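Capsular polysaccharide export system protein KpsC (Thermosulfurimonas dismutans, PDB 6MGD) probably acts as a beta-(2,7) Kdo transferase, a GT-B-type glycosyltransferase that helps build the conserved glycolipid anchor of Gram-negative bacterial capsules. Local coordinates at residues V90-G95 and K102-E107. Numbering follows the deposited sequence.
Sequences VADPIG and KPSYLE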
# COMPACT_ATOMS: atom_id res chain seq x y z
N VAL A 90 3.91 5.63 7.15
CA VAL A 90 4.02 4.25 7.60
C VAL A 90 5.43 4.04 8.15
O VAL A 90 6.42 4.32 7.46
CB VAL A 90 3.72 3.26 6.46
CG1 VAL A 90 4.34 1.91 6.75
CG2 VAL A 90 2.22 3.14 6.25
N ALA A 91 5.51 3.55 9.39
CA ALA A 91 6.79 3.28 10.05
C ALA A 91 6.75 1.84 10.54
O ALA A 91 6.13 1.54 11.57
CB ALA A 91 7.05 4.25 11.19
N ASP A 92 7.41 0.94 9.81
CA ASP A 92 7.38 -0.48 10.10
C ASP A 92 8.72 -0.91 10.70
O ASP A 92 9.75 -0.82 10.02
CB ASP A 92 7.08 -1.27 8.82
CG ASP A 92 6.73 -2.73 9.08
OD1 ASP A 92 7.41 -3.38 9.90
OD2 ASP A 92 5.78 -3.22 8.45
N PRO A 93 8.76 -1.36 11.96
CA PRO A 93 10.03 -1.75 12.58
C PRO A 93 10.47 -3.18 12.31
O PRO A 93 11.58 -3.56 12.71
CB PRO A 93 9.75 -1.55 14.07
CG PRO A 93 8.30 -1.87 14.20
CD PRO A 93 7.65 -1.37 12.93
N ILE A 94 9.63 -3.99 11.66
CA ILE A 94 9.94 -5.39 11.38
C ILE A 94 10.22 -5.61 9.90
O ILE A 94 11.19 -6.27 9.53
CB ILE A 94 8.80 -6.31 11.87
CG1 ILE A 94 8.63 -6.18 13.39
CG2 ILE A 94 9.05 -7.75 11.47
CD1 ILE A 94 7.54 -7.06 13.96
N GLY A 95 9.38 -5.05 9.03
CA GLY A 95 9.57 -5.14 7.60
C GLY A 95 8.90 -3.99 6.87
O GLY A 95 9.16 -2.82 7.17
N LYS A 102 9.15 -11.42 3.62
CA LYS A 102 9.53 -11.35 5.02
C LYS A 102 8.35 -10.82 5.82
O LYS A 102 7.44 -10.19 5.27
CB LYS A 102 10.76 -10.45 5.22
CG LYS A 102 12.06 -11.10 4.79
CD LYS A 102 13.26 -10.32 5.29
CE LYS A 102 14.52 -11.17 5.26
NZ LYS A 102 14.40 -12.38 6.13
N PRO A 103 8.32 -11.09 7.13
CA PRO A 103 7.22 -10.59 7.96
C PRO A 103 7.19 -9.07 8.01
O PRO A 103 8.22 -8.40 7.87
CB PRO A 103 7.51 -11.19 9.34
CG PRO A 103 8.33 -12.40 9.05
CD PRO A 103 9.17 -12.04 7.87
N SER A 104 5.99 -8.53 8.21
CA SER A 104 5.78 -7.10 8.37
C SER A 104 5.01 -6.85 9.66
O SER A 104 4.32 -7.73 10.17
CB SER A 104 5.02 -6.50 7.18
OG SER A 104 3.66 -6.90 7.18
N TYR A 105 5.12 -5.62 10.18
CA TYR A 105 4.39 -5.27 11.39
C TYR A 105 2.89 -5.20 11.14
O TYR A 105 2.10 -5.48 12.05
CB TYR A 105 4.89 -3.95 11.96
CG TYR A 105 4.27 -3.58 13.29
CD1 TYR A 105 4.48 -4.37 14.41
CD2 TYR A 105 3.48 -2.45 13.42
CE1 TYR A 105 3.92 -4.05 15.63
CE2 TYR A 105 2.91 -2.11 14.64
CZ TYR A 105 3.13 -2.92 15.73
OH TYR A 105 2.57 -2.59 16.95
N LEU A 106 2.47 -4.82 9.93
CA LEU A 106 1.06 -4.88 9.58
C LEU A 106 0.54 -6.31 9.64
O LEU A 106 -0.56 -6.57 10.13
CB LEU A 106 0.83 -4.29 8.19
CG LEU A 106 -0.47 -3.54 7.85
CD1 LEU A 106 -0.86 -3.78 6.40
CD2 LEU A 106 -1.62 -3.88 8.80
N GLU A 107 1.34 -7.26 9.15
CA GLU A 107 0.94 -8.66 9.17
C GLU A 107 0.85 -9.19 10.60
O GLU A 107 -0.02 -10.01 10.90
CB GLU A 107 1.91 -9.49 8.34
CG GLU A 107 1.43 -10.88 7.98
CD GLU A 107 2.41 -11.61 7.07
OE1 GLU A 107 3.49 -11.05 6.78
OE2 GLU A 107 2.09 -12.74 6.64
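Gly95 and Ser104 bring the two backbones together, their CA atoms 4.3 Å apart, where the turn after strand 88-92 meets the start of helix 105-112. Asp92 carries the polar part of the junction. With CG anti to the backbone N (chi1 -167°), its carboxylate reaches the first turn of the helix, and OD2 accepts from Tyr105 N at 3.0 Å on its syn side, 20° out of the carboxylate plane; a weak second bond runs from the same N-H to OD1. OD1 also gathers its own turn, taking Ile94 N nearly end-on and Gly95 N, 2.7 Å away, from above the carboxylate plane. OD2 is also hydrogen-bonded to Tyr297 OH, so both carboxylate oxygens are fixed by hydrogen bonds. Apolar contacts accompany these bonds: Pro93 CD lies 3.9 Å from Tyr105 CB, Ile94 CD1 comes to the edge of the tyrosine ring near CD1, and Ile94 CG2 rests against Pro103. Ser104 OG, by contrast, turns back to its own helix and accepts from Glu107 N at 3.1 Å. The arrangement thus joins two local motifs, an Asx turn closing a strand and a serine N-cap opening a helix, with one aspartate binding the strand end of the mixed six-stranded sheet to the helix that follows in this GT-B-type protein.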